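PDB 3RH7: probable flavin reductase from Sinorhizobium meliloti, which binds flavin mononucleotide (FMN) and probably reduces flavins with NADPH. Local coordinates for residues A[35-40]-A[74-79]; A[81-86]-A[116-121]; A[126-131]-A[146-151]. All coordinates share one frame; numbering follows the deposited sequence.

Contact 1 (A[35-40]-A[74-79]); sequences VTASDA and ESMTSA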
ATOM      1  N   VAL A  35     -11.387   8.704   9.790  1.00 56.80           N
ATOM      2  CA  VAL A  35     -12.689   9.290   9.493  1.00 57.09           C
ATOM      3  C   VAL A  35     -13.096  10.126  10.696  1.00 63.94           C
ATOM      4  O   VAL A  35     -13.092   9.644  11.831  1.00 63.65           O
ATOM      5  CB  VAL A  35     -13.754   8.241   9.150  1.00 60.64           C
ATOM      6  CG1 VAL A  35     -14.924   8.872   8.408  1.00 60.70           C
ATOM      7  CG2 VAL A  35     -13.155   7.102   8.347  1.00 59.64           C
ATOM      8  N   THR A  36     -13.398  11.392  10.452  1.00 61.79           N
ATOM      9  CA  THR A  36     -13.799  12.289  11.518  1.00 62.60           C
ATOM     10  C   THR A  36     -15.133  12.967  11.209  1.00 67.34           C
ATOM     11  O   THR A  36     -15.517  13.100  10.048  1.00 65.83           O
ATOM     12  CB  THR A  36     -12.715  13.331  11.752  1.00 68.82           C
ATOM     13  OG1 THR A  36     -12.566  14.125  10.581  1.00 69.24           O
ATOM     14  CG2 THR A  36     -11.391  12.733  12.179  1.00 63.83           C
ATOM     15  N   ALA A  37     -15.819  13.411  12.273  1.00 66.52           N
ATOM     16  CA  ALA A  37     -17.095  14.128  12.255  1.00 68.58           C
ATOM     17  C   ALA A  37     -17.377  14.711  13.643  1.00 77.48           C
ATOM     18  O   ALA A  37     -16.562  14.547  14.557  1.00 77.62           O
ATOM     19  CB  ALA A  37     -18.223  13.201  11.824  1.00 69.23           C
ATOM     20  N   SER A  38     -18.503  15.431  13.790  1.00 77.20           N
ATOM     21  CA  SER A  38     -18.942  16.007  15.064  1.00 79.17           C
ATOM     22  C   SER A  38     -20.309  15.399  15.428  1.00 85.27           C
ATOM     23  O   SER A  38     -21.195  15.385  14.567  1.00 86.76           O
ATOM     24  CB  SER A  38     -19.011  17.530  14.977  1.00 82.76           C
ATOM     25  OG  SER A  38     -17.727  18.118  14.844  1.00 88.77           O
ATOM     26  N   ASP A  39     -20.485  14.867  16.671  1.00 80.63           N
ATOM     27  CA  ASP A  39     -21.753  14.257  17.092  1.00 81.24           C
ATOM     28  C   ASP A  39     -22.891  15.309  17.260  1.00 87.38           C
ATOM     29  O   ASP A  39     -22.709  16.493  16.943  1.00 86.49           O
ATOM     30  CB  ASP A  39     -21.590  13.408  18.373  1.00 83.83           C
ATOM     31  CG  ASP A  39     -21.043  14.101  19.617  1.00 97.84           C
ATOM     32  OD1 ASP A  39     -21.373  15.291  19.838  1.00 97.40           O
ATOM     33  OD2 ASP A  39     -20.350  13.426  20.416  1.00106.50           O
ATOM     34  N   ALA A  40     -24.078  14.854  17.737  1.00 86.08           N
ATOM     35  CA  ALA A  40     -25.247  15.707  17.963  1.00 87.44           C
ATOM     36  C   ALA A  40     -24.897  16.876  18.882  1.00 94.09           C
ATOM     37  O   ALA A  40     -25.318  18.003  18.627  1.00 94.92           O
ATOM     38  CB  ALA A  40     -26.372  14.887  18.562  1.00 89.23           C
ATOM     39  N   GLU A  74     -24.055   5.014  15.628  1.00 83.69           N
ATOM     40  CA  GLU A  74     -25.251   5.861  15.638  1.00 84.78           C
ATOM     41  C   GLU A  74     -24.887   7.324  15.346  1.00 87.12           C
ATOM     42  O   GLU A  74     -25.471   7.904  14.433  1.00 86.02           O
ATOM     43  CB  GLU A  74     -26.013   5.736  16.970  1.00 88.18           C
ATOM     44  N   SER A  75     -23.889   7.890  16.071  1.00 83.29           N
ATOM     45  CA  SER A  75     -23.421   9.274  15.896  1.00 83.18           C
ATOM     46  C   SER A  75     -22.970   9.551  14.446  1.00 86.17           C
ATOM     47  O   SER A  75     -23.362  10.561  13.862  1.00 86.51           O
ATOM     48  CB  SER A  75     -22.277   9.583  16.862  1.00 85.98           C
ATOM     49  OG  SER A  75     -22.743   9.973  18.142  1.00 92.93           O
HETATM   50  N   MSE A  76     -22.184   8.623  13.873  1.00 80.35           N
HETATM   51  CA  MSE A  76     -21.624   8.685  12.531  1.00 77.90           C
HETATM   52  C   MSE A  76     -22.696   8.686  11.450  1.00 80.57           C
HETATM   53  O   MSE A  76     -22.743   9.617  10.655  1.00 78.80           O
HETATM   54  CB  MSE A  76     -20.678   7.504  12.315  1.00 79.07           C
HETATM   55  CG  MSE A  76     -19.694   7.733  11.181  1.00 84.94           C
HETATM   56 SE   MSE A  76     -18.536   9.253  11.514  0.75 92.57          SE
HETATM   57  CE  MSE A  76     -18.314   9.822   9.807  1.00 88.20           C
ATOM     58  N   THR A  77     -23.536   7.635  11.401  1.00 78.50           N
ATOM     59  CA  THR A  77     -24.606   7.499  10.409  1.00 78.86           C
ATOM     60  C   THR A  77     -25.578   8.699  10.490  1.00 88.11           C
ATOM     61  O   THR A  77     -26.057   9.174   9.453  1.00 87.57           O
ATOM     62  CB  THR A  77     -25.322   6.162  10.570  1.00 76.38           C
ATOM     63  OG1 THR A  77     -25.643   5.950  11.943  1.00 76.40           O
ATOM     64  CG2 THR A  77     -24.508   5.002  10.054  1.00 71.40           C
ATOM     65  N   SER A  78     -25.809   9.221  11.716  1.00 88.48           N
ATOM     66  CA  SER A  78     -26.685  10.371  11.961  1.00 90.56           C
ATOM     67  C   SER A  78     -26.064  11.683  11.465  1.00 94.64           C
ATOM     68  O   SER A  78     -26.821  12.590  11.107  1.00 96.81           O
ATOM     69  CB  SER A  78     -27.032  10.490  13.444  1.00 96.12           C
ATOM     70  OG  SER A  78     -27.730   9.345  13.910  1.00107.45           O
ATOM     71  N   ALA A  79     -24.702  11.789  11.446  1.00 87.99           N
ATOM     72  CA  ALA A  79     -23.969  12.987  10.980  1.00 85.97           C
ATOM     73  C   ALA A  79     -24.222  13.226   9.504  1.00 88.53           C
ATOM     74  O   ALA A  79     -24.508  12.275   8.764  1.00 88.92           O
ATOM     75  CB  ALA A  79     -22.479  12.838  11.230  1.00 84.93           C
TER
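The carboxylate of Asp39 is the one flat side-chain group near the meeting with Ser75, and the helix touches neither face nor edge of it: the carboxylate leads away from helix 73-78, and Asp39 OD1 accepts from the backbone N of Lys43. What touches the helix is the base of that side chain, with Asp39 CB 3.6 Å from Ser75 OG. Back along strand 30-38 the contact becomes wholly apolar and turns on Met76, a selenomethionine. Its CG is anti to the backbone N (chi1 -160°), and the bends that follow carry SE and CE back to the strand although the CB points away from it. The methyl Met76 CE lands 3.8 Å from Val35 CG1, the two side chains crossing at about a right angle, and 3.9 Å from Ala37 CB. Just after the helix, Ala79 CB closes on Ala37 CB at 4.3 Å. The short helix thus packs across strand 30-38 of the split-barrel sheet, their axes 8.7 Å apart at 81°. Met76 also touches Leu66, Phe82 and Met132 on three further strands, and Val35 reaches Ala49; Leu66 and Ala49 belong to the FMN site. With no polar bond joining the two segments, cohesion here rests on van der Waals contact and the burial of apolar groups, while Asp39 and Ser75, the polar pair, meet at the partly exposed end.

Contact 2 (A[81-86]-A[116-121]); sequences RFAINV and DGCPIF
Asn85 has its CG anti to the carbonyl carbon (chi1 -71°), which swings the amide off strand 81-86 toward the backbone of 119-121; Phe121, with its own CG in the same kind of position, lays its ring face against that amide. The amide then works through both ends. Asn85 OD1 takes the backbone N-H of Phe121 at 2.8 Å in a nearly straight bond (169° at the hydrogen), the donor standing above the carbonyl plane, while Asn85 ND2 donates a hydrogen bond to Pro119 O at 3.1 Å, within the amide plane and within the plane of the accepting carbonyl. Amide and Phe121 ring are stacked with planes 9° apart, and Asn85 ND2 sits 3.9 Å above the ring plane, over its centre. The two strands run nearly parallel, but with axes 7.2 Å apart they form no backbone ladder, and this side chain bridges them instead. Between the polar ends, Ala83 CB packs on Cys118 CB at 3.6 Å and on Ile120 CD1, and Cys118 SG rests against the backbone of Phe82. At the outer end Asp116 OD1 lies over a face of the Arg81 guanidinium, 3.3 Å from Arg81 NH1, with the planes almost parallel, so the salt bridge is one of charge without a directed N-H. The other oxygen, Asp116 OD2, makes a weak hydrogen bond with Thr149 OG1. Pro119 O also accepts from Thr36 OG1, and the Phe121 ring meets that of Phe98, a residue of the FMN site. The buried amide of Asn85 has both its polar atoms satisfied and its rotation fixed by two bonds and a stack, which ties the segment 116-121 to the barrel wall; the Arg81 pair probably adds a softer, less directional attraction.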
ATOM      1  N   ARG A  81     -22.140  15.516   7.577  1.00 74.68           N
ATOM      2  CA  ARG A  81     -20.838  15.817   7.011  1.00 71.77           C
ATOM      3  C   ARG A  81     -19.770  15.038   7.745  1.00 72.88           C
ATOM      4  O   ARG A  81     -19.876  14.805   8.955  1.00 74.48           O
ATOM      5  CB  ARG A  81     -20.564  17.333   7.088  1.00 71.75           C
ATOM      6  CG  ARG A  81     -21.528  18.131   6.221  1.00 89.39           C
ATOM      7  CD  ARG A  81     -21.284  19.619   6.251  1.00108.96           C
ATOM      8  NE  ARG A  81     -21.979  20.299   5.153  1.00127.45           N
ATOM      9  CZ  ARG A  81     -21.489  20.433   3.921  1.00140.90           C
ATOM     10  NH1 ARG A  81     -20.298  19.931   3.612  1.00126.24           N
ATOM     11  NH2 ARG A  81     -22.193  21.062   2.987  1.00123.30           N
ATOM     12  N   PHE A  82     -18.744  14.615   7.013  1.00 64.94           N
ATOM     13  CA  PHE A  82     -17.603  13.917   7.592  1.00 62.33           C
ATOM     14  C   PHE A  82     -16.307  14.290   6.842  1.00 63.49           C
ATOM     15  O   PHE A  82     -16.374  14.943   5.811  1.00 63.47           O
ATOM     16  CB  PHE A  82     -17.837  12.413   7.621  1.00 62.75           C
ATOM     17  CG  PHE A  82     -17.845  11.723   6.288  1.00 63.13           C
ATOM     18  CD1 PHE A  82     -19.002  11.669   5.524  1.00 67.65           C
ATOM     19  CD2 PHE A  82     -16.708  11.087   5.811  1.00 63.22           C
ATOM     20  CE1 PHE A  82     -19.014  11.020   4.289  1.00 67.69           C
ATOM     21  CE2 PHE A  82     -16.714  10.452   4.571  1.00 64.72           C
ATOM     22  CZ  PHE A  82     -17.870  10.407   3.827  1.00 64.23           C
ATOM     23  N   ALA A  83     -15.145  13.908   7.375  1.00 57.68           N
ATOM     24  CA  ALA A  83     -13.871  14.180   6.732  1.00 56.49           C
ATOM     25  C   ALA A  83     -12.988  12.950   6.736  1.00 61.12           C
ATOM     26  O   ALA A  83     -13.013  12.167   7.683  1.00 63.49           O
ATOM     27  CB  ALA A  83     -13.156  15.341   7.407  1.00 57.27           C
ATOM     28  N   ILE A  84     -12.203  12.783   5.678  1.00 55.60           N
ATOM     29  CA  ILE A  84     -11.280  11.660   5.583  1.00 54.31           C
ATOM     30  C   ILE A  84      -9.845  12.181   5.719  1.00 59.58           C
ATOM     31  O   ILE A  84      -9.399  12.951   4.867  1.00 59.02           O
ATOM     32  CB  ILE A  84     -11.517  10.884   4.265  1.00 56.14           C
ATOM     33  CG1 ILE A  84     -12.841  10.096   4.307  1.00 55.95           C
ATOM     34  CG2 ILE A  84     -10.324  10.007   3.888  1.00 56.90           C
ATOM     35  CD1 ILE A  84     -12.880   8.853   5.126  1.00 61.40           C
ATOM     36  N   ASN A  85      -9.130  11.784   6.795  1.00 56.77           N
ATOM     37  CA  ASN A  85      -7.733  12.216   6.962  1.00 56.55           C
ATOM     38  C   ASN A  85      -6.779  11.068   6.580  1.00 58.53           C
ATOM     39  O   ASN A  85      -6.677  10.085   7.337  1.00 57.86           O
ATOM     40  CB  ASN A  85      -7.458  12.693   8.398  1.00 58.47           C
ATOM     41  CG  ASN A  85      -8.095  13.997   8.764  1.00 60.65           C
ATOM     42  OD1 ASN A  85      -7.537  15.059   8.522  1.00 68.60           O
ATOM     43  ND2 ASN A  85      -9.233  13.945   9.428  1.00 31.99           N
ATOM     44  N   VAL A  86      -6.111  11.181   5.387  1.00 51.71           N
ATOM     45  CA  VAL A  86      -5.149  10.184   4.856  1.00 48.68           C
ATOM     46  C   VAL A  86      -3.814  10.460   5.612  1.00 51.60           C
ATOM     47  O   VAL A  86      -3.147  11.467   5.365  1.00 51.26           O
ATOM     48  CB  VAL A  86      -5.056  10.254   3.294  1.00 50.09           C
ATOM     49  CG1 VAL A  86      -4.086   9.243   2.720  1.00 48.05           C
ATOM     50  CG2 VAL A  86      -6.423  10.073   2.660  1.00 50.32           C
ATOM     51  N   ASP A 116     -16.639  23.226   6.728  1.00 84.91           N
ATOM     52  CA  ASP A 116     -17.899  22.548   6.992  1.00 84.78           C
ATOM     53  C   ASP A 116     -17.867  21.778   8.349  1.00 86.52           C
ATOM     54  O   ASP A 116     -18.531  20.767   8.523  1.00 84.59           O
ATOM     55  CB  ASP A 116     -18.241  21.645   5.797  1.00 86.39           C
ATOM     56  CG  ASP A 116     -18.244  22.395   4.458  1.00102.79           C
ATOM     57  OD1 ASP A 116     -19.295  22.991   4.110  1.00104.92           O
ATOM     58  OD2 ASP A 116     -17.178  22.416   3.775  1.00108.69           O
ATOM     59  N   GLY A 117     -17.144  22.334   9.313  1.00 84.82           N
ATOM     60  CA  GLY A 117     -17.056  21.865  10.696  1.00 85.43           C
ATOM     61  C   GLY A 117     -16.643  20.433  10.949  1.00 88.04           C
ATOM     62  O   GLY A 117     -17.159  19.782  11.864  1.00 87.94           O
ATOM     63  N   CYS A 118     -15.671  19.959  10.182  1.00 82.69           N
ATOM     64  CA  CYS A 118     -15.152  18.609  10.327  1.00 79.96           C
ATOM     65  C   CYS A 118     -13.718  18.645  10.835  1.00 77.84           C
ATOM     66  O   CYS A 118     -12.932  19.493  10.376  1.00 76.29           O
ATOM     67  CB  CYS A 118     -15.247  17.869   9.001  1.00 79.62           C
ATOM     68  SG  CYS A 118     -16.920  17.333   8.574  1.00 84.07           S
ATOM     69  N   PRO A 119     -13.337  17.710  11.742  1.00 70.80           N
ATOM     70  CA  PRO A 119     -11.965  17.706  12.258  1.00 69.31           C
ATOM     71  C   PRO A 119     -10.934  17.311  11.199  1.00 68.55           C
ATOM     72  O   PRO A 119     -10.931  16.173  10.747  1.00 66.57           O
ATOM     73  CB  PRO A 119     -12.018  16.701  13.419  1.00 71.32           C
ATOM     74  CG  PRO A 119     -13.449  16.517  13.718  1.00 76.87           C
ATOM     75  CD  PRO A 119     -14.138  16.668  12.402  1.00 71.98           C
ATOM     76  N   ILE A 120     -10.106  18.296  10.766  1.00 63.29           N
ATOM     77  CA  ILE A 120      -8.999  18.166   9.802  1.00 60.89           C
ATOM     78  C   ILE A 120      -7.678  18.077  10.573  1.00 64.48           C
ATOM     79  O   ILE A 120      -7.333  19.027  11.278  1.00 66.37           O
ATOM     80  CB  ILE A 120      -8.971  19.374   8.828  1.00 63.76           C
ATOM     81  CG1 ILE A 120     -10.312  19.615   8.083  1.00 63.67           C
ATOM     82  CG2 ILE A 120      -7.750  19.326   7.900  1.00 63.54           C
ATOM     83  CD1 ILE A 120     -10.714  18.587   7.204  1.00 66.73           C
ATOM     84  N   PHE A 121      -6.926  16.977  10.423  1.00 58.97           N
ATOM     85  CA  PHE A 121      -5.651  16.807  11.129  1.00 58.63           C
ATOM     86  C   PHE A 121      -4.498  17.470  10.404  1.00 60.93           C
ATOM     87  O   PHE A 121      -4.494  17.567   9.177  1.00 61.87           O
ATOM     88  CB  PHE A 121      -5.318  15.325  11.344  1.00 59.65           C
ATOM     89  CG  PHE A 121      -6.281  14.461  12.117  1.00 61.12           C
ATOM     90  CD1 PHE A 121      -7.321  15.025  12.840  1.00 64.91           C
ATOM     91  CD2 PHE A 121      -6.134  13.084  12.140  1.00 63.24           C
ATOM     92  CE1 PHE A 121      -8.213  14.224  13.545  1.00 67.24           C
ATOM     93  CE2 PHE A 121      -7.027  12.281  12.843  1.00 66.98           C
ATOM     94  CZ  PHE A 121      -8.062  12.853  13.542  1.00 66.25           C
TER

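Contact 3 (A[126-131]-A[146-151]); sequences AWFECS and GRVTAF
Backbone hydrogen bonds pair Glu129 with Ala150, whose carbonyl O accepts from Glu129 N at 2.7 Å. In return Glu129 O receives Thr149 N, also at 2.7 Å, and more weakly Ala150 N at 3.4 Å. Farther along, Arg147 N gives a bond to Ser131 O at 2.8 Å. Two residues, Thr149 and Ala150, thus face the single Glu129: a classic beta bulge in the hairpin of strands 126-138 and 141-153, part of the split-barrel sheet, and the chain turns a corner at Thr149. On the face bearing Phe128, Val148 and Phe151, Phe128 CD2 touches Phe151 CB at 3.5 Å, and Val148 CG1 comes to the edge of the Phe128 ring, 4.0 Å from Phe128 CD2. This face meets the second subunit: the Phe151 ring makes an edge-to-face contact with Phe16 of that subunit, and Phe128 meets its Phe25. Trp127 CG lies between its backbone N and carbonyl carbon (chi1 61°), which brings the indole alongside the partner strand, where one face covers the Phe151 backbone and Trp127 CZ3 lies 4.0 Å from Ala150 CB. Glu129 OE2 accepts from Asp116 N, and Trp127 NE1 bonds Glu152 OE1.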
ATOM      1  N   ALA A 126      -3.040  13.881   2.912  1.00 48.51           N
ATOM      2  CA  ALA A 126      -4.217  14.421   2.208  1.00 48.61           C
ATOM      3  C   ALA A 126      -5.461  14.328   3.085  1.00 54.35           C
ATOM      4  O   ALA A 126      -5.592  13.396   3.881  1.00 53.65           O
ATOM      5  CB  ALA A 126      -4.469  13.661   0.906  1.00 48.42           C
ATOM      6  N   TRP A 127      -6.384  15.279   2.921  1.00 52.51           N
ATOM      7  CA  TRP A 127      -7.664  15.300   3.643  1.00 53.17           C
ATOM      8  C   TRP A 127      -8.798  15.691   2.695  1.00 57.67           C
ATOM      9  O   TRP A 127      -8.575  16.421   1.716  1.00 57.92           O
ATOM     10  CB  TRP A 127      -7.651  16.192   4.894  1.00 52.96           C
ATOM     11  CG  TRP A 127      -7.377  17.653   4.659  1.00 55.40           C
ATOM     12  CD1 TRP A 127      -6.207  18.309   4.894  1.00 58.74           C
ATOM     13  CD2 TRP A 127      -8.321  18.654   4.246  1.00 56.19           C
ATOM     14  NE1 TRP A 127      -6.363  19.661   4.657  1.00 58.99           N
ATOM     15  CE2 TRP A 127      -7.647  19.896   4.249  1.00 60.33           C
ATOM     16  CE3 TRP A 127      -9.674  18.624   3.871  1.00 58.26           C
ATOM     17  CZ2 TRP A 127      -8.271  21.095   3.881  1.00 60.44           C
ATOM     18  CZ3 TRP A 127     -10.285  19.811   3.470  1.00 60.65           C
ATOM     19  CH2 TRP A 127      -9.591  21.029   3.497  1.00 61.40           C
ATOM     20  N   PHE A 128     -10.014  15.205   2.995  1.00 53.46           N
ATOM     21  CA  PHE A 128     -11.217  15.424   2.204  1.00 53.20           C
ATOM     22  C   PHE A 128     -12.430  15.748   3.077  1.00 61.86           C
ATOM     23  O   PHE A 128     -12.841  14.911   3.873  1.00 62.24           O
ATOM     24  CB  PHE A 128     -11.529  14.167   1.363  1.00 53.06           C
ATOM     25  CG  PHE A 128     -10.429  13.704   0.442  1.00 52.22           C
ATOM     26  CD1 PHE A 128      -9.462  12.796   0.881  1.00 54.57           C
ATOM     27  CD2 PHE A 128     -10.373  14.144  -0.866  1.00 53.30           C
ATOM     28  CE1 PHE A 128      -8.422  12.388   0.040  1.00 53.97           C
ATOM     29  CE2 PHE A 128      -9.334  13.745  -1.709  1.00 55.67           C
ATOM     30  CZ  PHE A 128      -8.364  12.868  -1.249  1.00 52.96           C
ATOM     31  N   GLU A 129     -13.013  16.942   2.910  1.00 61.20           N
ATOM     32  CA  GLU A 129     -14.248  17.336   3.581  1.00 63.11           C
ATOM     33  C   GLU A 129     -15.406  16.821   2.747  1.00 68.16           C
ATOM     34  O   GLU A 129     -15.482  17.102   1.545  1.00 67.43           O
ATOM     35  CB  GLU A 129     -14.333  18.859   3.762  1.00 66.10           C
ATOM     36  CG  GLU A 129     -13.605  19.353   4.986  1.00 78.49           C
ATOM     37  CD  GLU A 129     -14.152  20.659   5.512  1.00 97.34           C
ATOM     38  OE1 GLU A 129     -13.714  21.728   5.021  1.00 86.29           O
ATOM     39  OE2 GLU A 129     -15.028  20.604   6.408  1.00 83.46           O
ATOM     40  N   CYS A 130     -16.279  16.039   3.368  1.00 66.39           N
ATOM     41  CA  CYS A 130     -17.382  15.393   2.673  1.00 66.72           C
ATOM     42  C   CYS A 130     -18.744  15.778   3.230  1.00 72.77           C
ATOM     43  O   CYS A 130     -18.877  16.451   4.250  1.00 73.61           O
ATOM     44  CB  CYS A 130     -17.198  13.875   2.686  1.00 65.68           C
ATOM     45  SG  CYS A 130     -15.805  13.282   1.681  1.00 68.20           S
ATOM     46  N   SER A 131     -19.744  15.410   2.455  1.00 70.09           N
ATOM     47  CA  SER A 131     -21.156  15.503   2.717  1.00 71.39           C
ATOM     48  C   SER A 131     -21.680  14.132   2.391  1.00 77.98           C
ATOM     49  O   SER A 131     -21.347  13.609   1.322  1.00 76.64           O
ATOM     50  CB  SER A 131     -21.796  16.595   1.871  1.00 75.31           C
ATOM     51  OG  SER A 131     -21.930  16.200   0.516  1.00 84.23           O
ATOM     52  N   GLY A 146     -19.524   9.680   0.358  1.00 64.89           N
ATOM     53  CA  GLY A 146     -19.427  11.114   0.541  1.00 63.62           C
ATOM     54  C   GLY A 146     -19.068  11.862  -0.722  1.00 65.26           C
ATOM     55  O   GLY A 146     -18.350  11.340  -1.591  1.00 63.76           O
ATOM     56  N   ARG A 147     -19.601  13.089  -0.836  1.00 60.79           N
ATOM     57  CA  ARG A 147     -19.294  13.977  -1.944  1.00 60.09           C
ATOM     58  C   ARG A 147     -18.252  14.954  -1.435  1.00 62.99           C
ATOM     59  O   ARG A 147     -18.497  15.630  -0.434  1.00 62.17           O
ATOM     60  CB  ARG A 147     -20.548  14.680  -2.486  1.00 61.96           C
ATOM     61  CG  ARG A 147     -20.380  15.229  -3.898  1.00 80.36           C
ATOM     62  CD  ARG A 147     -21.318  16.398  -4.175  1.00102.63           C
ATOM     63  NE  ARG A 147     -21.262  16.852  -5.572  1.00120.07           N
ATOM     64  CZ  ARG A 147     -20.368  17.711  -6.069  1.00133.85           C
ATOM     65  NH1 ARG A 147     -19.414  18.218  -5.292  1.00113.27           N
ATOM     66  NH2 ARG A 147     -20.410  18.053  -7.351  1.00119.30           N
ATOM     67  N   VAL A 148     -17.063  14.983  -2.073  1.00 59.02           N
ATOM     68  CA  VAL A 148     -15.968  15.872  -1.669  1.00 58.67           C
ATOM     69  C   VAL A 148     -16.397  17.330  -1.878  1.00 65.00           C
ATOM     70  O   VAL A 148     -16.730  17.743  -3.002  1.00 66.67           O
ATOM     71  CB  VAL A 148     -14.628  15.568  -2.382  1.00 61.25           C
ATOM     72  CG1 VAL A 148     -13.513  16.455  -1.860  1.00 61.08           C
ATOM     73  CG2 VAL A 148     -14.237  14.118  -2.220  1.00 59.98           C
ATOM     74  N   THR A 149     -16.443  18.073  -0.767  1.00 60.28           N
ATOM     75  CA  THR A 149     -16.809  19.480  -0.736  1.00 61.25           C
ATOM     76  C   THR A 149     -15.516  20.321  -0.778  1.00 64.39           C
ATOM     77  O   THR A 149     -15.495  21.393  -1.388  1.00 64.91           O
ATOM     78  CB  THR A 149     -17.702  19.795   0.499  1.00 77.00           C
ATOM     79  OG1 THR A 149     -16.926  19.901   1.707  1.00 83.50           O
ATOM     80  CG2 THR A 149     -18.847  18.801   0.677  1.00 71.93           C
ATOM     81  N   ALA A 150     -14.440  19.817  -0.133  1.00 58.59           N
ATOM     82  CA  ALA A 150     -13.121  20.462  -0.050  1.00 57.26           C
ATOM     83  C   ALA A 150     -12.037  19.393   0.141  1.00 59.73           C
ATOM     84  O   ALA A 150     -12.326  18.303   0.649  1.00 57.17           O
ATOM     85  CB  ALA A 150     -13.099  21.452   1.104  1.00 58.48           C
ATOM     86  N   PHE A 151     -10.793  19.695  -0.273  1.00 56.23           N
ATOM     87  CA  PHE A 151      -9.679  18.753  -0.115  1.00 53.71           C
ATOM     88  C   PHE A 151      -8.321  19.470  -0.163  1.00 59.80           C
ATOM     89  O   PHE A 151      -8.223  20.644  -0.561  1.00 59.68           O
ATOM     90  CB  PHE A 151      -9.729  17.620  -1.166  1.00 52.76           C
ATOM     91  CG  PHE A 151      -9.458  18.047  -2.587  1.00 53.38           C
ATOM     92  CD1 PHE A 151     -10.491  18.514  -3.402  1.00 57.31           C
ATOM     93  CD2 PHE A 151      -8.176  17.976  -3.120  1.00 51.24           C
ATOM     94  CE1 PHE A 151     -10.237  18.918  -4.716  1.00 56.99           C
ATOM     95  CE2 PHE A 151      -7.931  18.358  -4.436  1.00 53.78           C
ATOM     96  CZ  PHE A 151      -8.956  18.847  -5.217  1.00 53.54           C
TER

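In the fold
All three contacts reach the same curled antiparallel sheet of the split barrel. Strand 81-86 is its common thread: it lies between strand 30-38 of contact 1 and strand 126-138 of contact 3, with backbone bonds to each (Thr36 O to Ala83 N, 2.8 Å; Phe82 O to Cys130 N, 2.7 Å). Centres of contacts 1 and 2 are 11 Å apart, those of 2 and 3 only 7 Å, whereas 1 and 3 stand 15 Å apart without touching. Contact 1 comes closest to the flavin, the Val35 side chain being about 7 Å from bound FMN; in contact 2 Phe121 is about 11 Å from it. Contact 3 has the larger share of the contacts with the second subunit, which contact 2 reaches through Val86.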